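Local atomic coordinates of guanine deaminase (Escherichia coli, PDB entry 6OHB), a protein that catalyses the zinc-dependent hydrolytic deamination of guanine to xanthine and ammonia in purine breakdown. Residues N199-Y204 against E385-V390; R209-S214 against S250-H255. All coordinates share one frame; numbering follows the deposited sequence.

Overall arrangement
The two contacts sit on opposite sides of the centre of the chain, their centres about 34 Å apart, and lie at the two ends of strand 203-208 of the amidohydrolase barrel. Contact 1 lies where the chain enters this strand and ties it to the segment 385-390, which runs into and includes the start of strand 388-391, a partner of strands 73-84 and 425-430. Contact 2 begins just beyond the other end of strand 203-208, where the loop 209-214 meets the end of helix 242-251. In sequence both segments of contact 2 fall between those of contact 1. One end of the strand is thus held to a late part of the chain, while the other leads to residues probably used for substrate binding, on the zinc side.

Contact 1 (N199-Y204 against E385-V390); sequences NGRLLY and EADFVV
A salt-bridge network of Arg201, Glu385 and Asp387 joins the turn before strand 203-208 to the chain entering strand 388-391. Arg201 is the long reach between them. Its chain bends at chi3 (74°), bringing the guanidinium edge up to both acids. Glu385 OE1 lies in the guanidinium plane and receives Arg201 NH2 at 2.7 Å; the same OE1 takes a weak bond from Arg201 NE at 2.9 Å. The carboxylate stands almost perpendicular, 84° from the guanidinium plane, and Arg201 NH2 meets OE1 from above the carboxylate plane. Asp387 comes from the opposite direction to Arg201, its OD2 facing Arg201 NH2 at a very short 2.3 Å, a length best treated as doubtful, while Asp387 OD1 weakly accepts Arg201 NH1 at 3.2 Å. In the amidohydrolase fold this buried site lies at the end of the barrel strand remote from the zinc, and strand 425-430 packs here through Val430. Two acids suit a buried arginine, and second partners complete the network: Asn160 O for Arg201 NH1 and Asp431 N for Asp387 OD1. With an alanine in place of Glu385, Arg201 NE would probably lose its acidic acceptor, and Arg162, which forms a salt bridge to Glu385 OE2, would be left without that mate. Glycine suits position 200 because the type II' turn from Asn199 to Leu202 places Gly200 at positive phi (66°).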
loop_
_atom_site.group_PDB
_atom_site.type_symbol
_atom_site.label_atom_id
_atom_site.label_comp_id
_atom_site.label_asym_id
_atom_site.label_seq_id
_atom_site.Cartn_x
_atom_site.Cartn_y
_atom_site.Cartn_z
ATOM N N ASN A 199 16.279 -17.423 27.354
ATOM C CA ASN A 199 17.375 -18.135 26.693
ATOM C C ASN A 199 18.027 -17.172 25.707
ATOM O O ASN A 199 17.506 -16.923 24.618
ATOM C CB ASN A 199 16.862 -19.394 26.002
ATOM C CG ASN A 199 17.974 -20.227 25.381
ATOM O OD1 ASN A 199 19.068 -19.737 25.113
ATOM N ND2 ASN A 199 17.685 -21.499 25.138
ATOM N N GLY A 200 19.176 -16.627 26.088
ATOM C CA GLY A 200 19.771 -15.563 25.300
ATOM C C GLY A 200 18.881 -14.336 25.346
ATOM O O GLY A 200 18.460 -13.886 26.418
ATOM N N ARG A 201 18.577 -13.786 24.175
ATOM C CA ARG A 201 17.697 -12.635 24.071
ATOM C C ARG A 201 16.257 -13.040 23.775
ATOM O O ARG A 201 15.413 -12.172 23.536
ATOM C CB ARG A 201 18.209 -11.667 22.999
ATOM C CG ARG A 201 19.586 -11.068 23.290
ATOM C CD ARG A 201 20.135 -10.334 22.065
ATOM N NE ARG A 201 19.457 -9.057 21.846
ATOM C CZ ARG A 201 19.252 -8.502 20.656
ATOM N NH1 ARG A 201 19.667 -9.102 19.547
ATOM N NH2 ARG A 201 18.623 -7.340 20.573
ATOM N N LEU A 202 15.958 -14.334 23.806
ATOM C CA LEU A 202 14.614 -14.811 23.534
ATOM C C LEU A 202 13.713 -14.600 24.745
ATOM O O LEU A 202 14.173 -14.550 25.891
ATOM C CB LEU A 202 14.638 -16.293 23.157
ATOM C CG LEU A 202 15.487 -16.646 21.937
ATOM C CD1 LEU A 202 15.503 -18.149 21.708
ATOM C CD2 LEU A 202 14.975 -15.917 20.697
ATOM N N LEU A 203 12.417 -14.461 24.476
ATOM C CA LEU A 203 11.414 -14.241 25.508
ATOM C C LEU A 203 10.142 -14.984 25.128
ATOM O O LEU A 203 9.835 -15.149 23.944
ATOM C CB LEU A 203 11.118 -12.745 25.695
ATOM C CG LEU A 203 12.311 -11.846 26.033
ATOM C CD1 LEU A 203 11.996 -10.379 25.780
ATOM C CD2 LEU A 203 12.745 -12.064 27.475
ATOM N N TYR A 204 9.400 -15.430 26.138
ATOM C CA TYR A 204 8.189 -16.212 25.921
ATOM C C TYR A 204 6.946 -15.391 26.247
ATOM O O TYR A 204 6.935 -14.608 27.201
ATOM C CB TYR A 204 8.192 -17.503 26.749
ATOM C CG TYR A 204 7.048 -18.429 26.379
ATOM C CD1 TYR A 204 5.783 -18.266 26.945
ATOM C CD2 TYR A 204 7.226 -19.450 25.458
ATOM C CE1 TYR A 204 4.737 -19.096 26.600
ATOM C CE2 TYR A 204 6.186 -20.283 25.112
ATOM C CZ TYR A 204 4.944 -20.100 25.683
ATOM O OH TYR A 204 3.902 -20.926 25.341
ATOM N N GLU A 385 21.185 -2.637 23.167
ATOM C CA GLU A 385 21.538 -3.705 22.243
ATOM C C GLU A 385 21.565 -3.177 20.812
ATOM O O GLU A 385 20.688 -2.416 20.393
ATOM C CB GLU A 385 20.560 -4.868 22.389
ATOM C CG GLU A 385 20.574 -5.433 23.805
ATOM C CD GLU A 385 19.479 -6.442 24.074
ATOM O OE1 GLU A 385 18.580 -6.612 23.215
ATOM O OE2 GLU A 385 19.519 -7.058 25.163
ATOM N N ALA A 386 22.594 -3.576 20.065
ATOM C CA ALA A 386 22.879 -2.984 18.756
ATOM C C ALA A 386 22.113 -3.730 17.660
ATOM O O ALA A 386 22.665 -4.490 16.865
ATOM C CB ALA A 386 24.382 -2.978 18.497
ATOM N N ASP A 387 20.808 -3.478 17.627
ATOM C CA ASP A 387 19.926 -3.924 16.553
ATOM C C ASP A 387 19.610 -2.689 15.724
ATOM O O ASP A 387 18.953 -1.769 16.218
ATOM C CB ASP A 387 18.628 -4.527 17.094
ATOM C CG ASP A 387 18.845 -5.762 17.948
ATOM O OD1 ASP A 387 19.921 -6.396 17.861
ATOM O OD2 ASP A 387 17.914 -6.096 18.716
ATOM N N PHE A 388 20.068 -2.651 14.475
ATOM C CA PHE A 388 19.791 -1.463 13.680
ATOM C C PHE A 388 19.743 -1.817 12.201
ATOM O O PHE A 388 20.132 -2.908 11.780
ATOM C CB PHE A 388 20.809 -0.345 13.949
ATOM C CG PHE A 388 22.241 -0.715 13.647
ATOM C CD1 PHE A 388 23.022 -1.357 14.594
ATOM C CD2 PHE A 388 22.818 -0.374 12.430
ATOM C CE1 PHE A 388 24.345 -1.679 14.325
ATOM C CE2 PHE A 388 24.139 -0.689 12.157
ATOM C CZ PHE A 388 24.904 -1.344 13.106
ATOM N N VAL A 389 19.229 -0.870 11.418
ATOM C CA VAL A 389 18.984 -1.048 9.994
ATOM C C VAL A 389 19.604 0.121 9.239
ATOM O O VAL A 389 19.367 1.288 9.579
ATOM C CB VAL A 389 17.479 -1.146 9.676
ATOM C CG1 VAL A 389 17.266 -1.469 8.198
ATOM C CG2 VAL A 389 16.811 -2.182 10.565
ATOM N N VAL A 390 20.401 -0.193 8.227
ATOM C CA VAL A 390 20.865 0.794 7.261
ATOM C C VAL A 390 19.853 0.823 6.121
ATOM O O VAL A 390 19.650 -0.194 5.442
ATOM C CB VAL A 390 22.271 0.453 6.749
ATOM C CG1 VAL A 390 22.796 1.566 5.867
ATOM C CG2 VAL A 390 23.210 0.185 7.926
#

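Contact 2 (R209-S214 against S250-H255); sequences RFAPTS and SLYPDH
Tyr252 and Leu251 both set CG beside the backbone N, opposite the carbonyl carbon (chi1 -69° and -76°), and this sends their side chains across to the loop 209-214. The tyrosine ring meets the loop with its edge. Its OH donates to Ser214 O at 2.6 Å, a short bond whose donor is tilted 25° from the carbonyl plane, and Ala211 O also lies near the ring plane, 3.7 Å from Tyr252 CE2. The methyl of Ala211 sits off the ring plane beside the same carbon, Ala211 CB to Tyr252 CE2 4.1 Å; the small side chain lets the ring come close to the backbone. Tyrosine suits this place since one flat group brings ring carbon against the Ala211 methyl and a hydroxyl to a carbonyl of a buried residue. Beside it, Leu251 CD1 lies 3.8 Å from Pro212 O and 4.3 Å from Pro212 CB. That carbonyl bonds to Asn173 ND2 and Arg172 NE, and the leucine methyl lies against it as apolar cover. Within the loop, Ser214 N bonds to Ala211 O at 3.1 Å, giving this carbonyl at the tyrosine edge a backbone donor, while Ser214 OG pairs with Gln218 of helix 216-228. Loop 209-214, packed here on the end of helix 242-251, follows strand 203-208 at the end of the barrel where, as in the amidohydrolase fold, the active site lies, and it carries Arg209 and Phe210, which probably bind the substrate.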
loop_
_atom_site.group_PDB
_atom_site.type_symbol
_atom_site.label_atom_id
_atom_site.label_comp_id
_atom_site.label_asym_id
_atom_site.label_seq_id
_atom_site.Cartn_x
_atom_site.Cartn_y
_atom_site.Cartn_z
ATOM N N ARG A 209 -5.091 -17.706 21.728
ATOM C CA ARG A 209 -5.452 -17.052 20.473
ATOM C C ARG A 209 -6.451 -15.928 20.723
ATOM O O ARG A 209 -6.159 -14.752 20.475
ATOM C CB ARG A 209 -6.013 -18.067 19.474
ATOM C CG ARG A 209 -6.208 -17.473 18.082
ATOM C CD ARG A 209 -6.729 -18.483 17.080
ATOM N NE ARG A 209 -5.769 -19.545 16.793
ATOM C CZ ARG A 209 -4.889 -19.513 15.799
ATOM N NH1 ARG A 209 -4.833 -18.465 14.983
ATOM N NH2 ARG A 209 -4.063 -20.534 15.619
ATOM N N PHE A 210 -7.631 -16.275 21.226
ATOM C CA PHE A 210 -8.560 -15.311 21.801
ATOM C C PHE A 210 -9.548 -16.077 22.675
ATOM O O PHE A 210 -9.504 -17.308 22.766
ATOM C CB PHE A 210 -9.273 -14.477 20.725
ATOM C CG PHE A 210 -9.871 -15.286 19.596
ATOM C CD1 PHE A 210 -9.604 -14.960 18.278
ATOM C CD2 PHE A 210 -10.702 -16.359 19.851
ATOM C CE1 PHE A 210 -10.151 -15.690 17.241
ATOM C CE2 PHE A 210 -11.254 -17.091 18.817
ATOM C CZ PHE A 210 -10.976 -16.758 17.513
ATOM N N ALA A 211 -10.437 -15.331 23.327
ATOM C CA ALA A 211 -11.378 -15.950 24.257
ATOM C C ALA A 211 -12.330 -16.948 23.597
ATOM O O ALA A 211 -12.599 -17.992 24.218
ATOM C CB ALA A 211 -12.158 -14.857 25.001
ATOM N N PRO A 212 -12.868 -16.711 22.390
ATOM C CA PRO A 212 -13.756 -17.723 21.789
ATOM C C PRO A 212 -13.176 -19.126 21.728
ATOM O O PRO A 212 -13.915 -20.093 21.945
ATOM C CB PRO A 212 -14.006 -17.161 20.385
ATOM C CG PRO A 212 -13.976 -15.694 20.576
ATOM C CD PRO A 212 -12.963 -15.425 21.671
ATOM N N THR A 213 -11.879 -19.275 21.465
ATOM C CA THR A 213 -11.300 -20.597 21.277
ATOM C C THR A 213 -10.628 -21.126 22.537
ATOM O O THR A 213 -9.868 -22.096 22.464
ATOM C CB THR A 213 -10.301 -20.593 20.117
ATOM O OG1 THR A 213 -9.433 -19.454 20.222
ATOM C CG2 THR A 213 -11.023 -20.572 18.775
ATOM N N SER A 214 -10.914 -20.543 23.695
ATOM C CA SER A 214 -10.369 -21.053 24.944
ATOM C C SER A 214 -11.487 -21.248 25.954
ATOM O O SER A 214 -12.236 -20.311 26.250
ATOM C CB SER A 214 -9.306 -20.095 25.499
ATOM O OG SER A 214 -8.129 -20.142 24.705
ATOM N N SER A 250 -21.447 -14.047 24.008
ATOM C CA SER A 250 -22.195 -15.293 24.238
ATOM C C SER A 250 -21.394 -16.291 25.075
ATOM O O SER A 250 -21.949 -17.000 25.927
ATOM C CB SER A 250 -22.615 -15.988 22.911
ATOM O OG SER A 250 -23.682 -15.445 22.121
ATOM N N LEU A 251 -20.103 -16.378 24.847
ATOM C CA LEU A 251 -19.430 -17.488 25.487
ATOM C C LEU A 251 -19.068 -17.202 26.938
ATOM O O LEU A 251 -18.897 -18.149 27.722
ATOM C CB LEU A 251 -18.195 -17.876 24.678
ATOM C CG LEU A 251 -18.578 -18.661 23.416
ATOM C CD1 LEU A 251 -17.427 -18.646 22.438
ATOM C CD2 LEU A 251 -18.969 -20.091 23.747
ATOM N N TYR A 252 -19.020 -15.932 27.330
ATOM C CA TYR A 252 -18.755 -15.528 28.707
ATOM C C TYR A 252 -19.802 -14.505 29.134
ATOM O O TYR A 252 -19.508 -13.308 29.259
ATOM C CB TYR A 252 -17.339 -14.968 28.816
ATOM C CG TYR A 252 -16.270 -16.025 28.632
ATOM C CD1 TYR A 252 -15.897 -16.848 29.685
ATOM C CD2 TYR A 252 -15.633 -16.200 27.406
ATOM C CE1 TYR A 252 -14.923 -17.811 29.531
ATOM C CE2 TYR A 252 -14.653 -17.165 27.241
ATOM C CZ TYR A 252 -14.303 -17.968 28.308
ATOM O OH TYR A 252 -13.331 -18.929 28.150
ATOM N N PRO A 253 -21.048 -14.940 29.355
ATOM C CA PRO A 253 -22.117 -13.971 29.657
ATOM C C PRO A 253 -21.974 -13.305 31.017
ATOM O O PRO A 253 -22.582 -12.248 31.234
ATOM C CB PRO A 253 -23.393 -14.820 29.580
ATOM C CG PRO A 253 -22.938 -16.206 29.898
ATOM C CD PRO A 253 -21.543 -16.330 29.348
ATOM N N ASP A 254 -21.195 -13.873 31.937
ATOM C CA ASP A 254 -21.074 -13.328 33.283
ATOM C C ASP A 254 -19.930 -12.334 33.436
ATOM O O ASP A 254 -19.714 -11.834 34.545
ATOM C CB ASP A 254 -20.903 -14.460 34.299
ATOM C CG ASP A 254 -22.151 -15.309 34.434
ATOM O OD1 ASP A 254 -23.264 -14.746 34.351
ATOM O OD2 ASP A 254 -22.019 -16.537 34.631
ATOM N N HIS A 255 -19.203 -12.027 32.367
ATOM C CA HIS A 255 -18.154 -11.019 32.405
ATOM C C HIS A 255 -18.659 -9.733 31.754
ATOM O O HIS A 255 -19.563 -9.758 30.916
ATOM C CB HIS A 255 -16.893 -11.517 31.693
ATOM C CG HIS A 255 -16.229 -12.676 32.375
ATOM N ND1 HIS A 255 -16.593 -13.985 32.141
ATOM C CD2 HIS A 255 -15.215 -12.723 33.273
ATOM C CE1 HIS A 255 -15.837 -14.789 32.870
ATOM N NE2 HIS A 255 -14.992 -14.048 33.565
#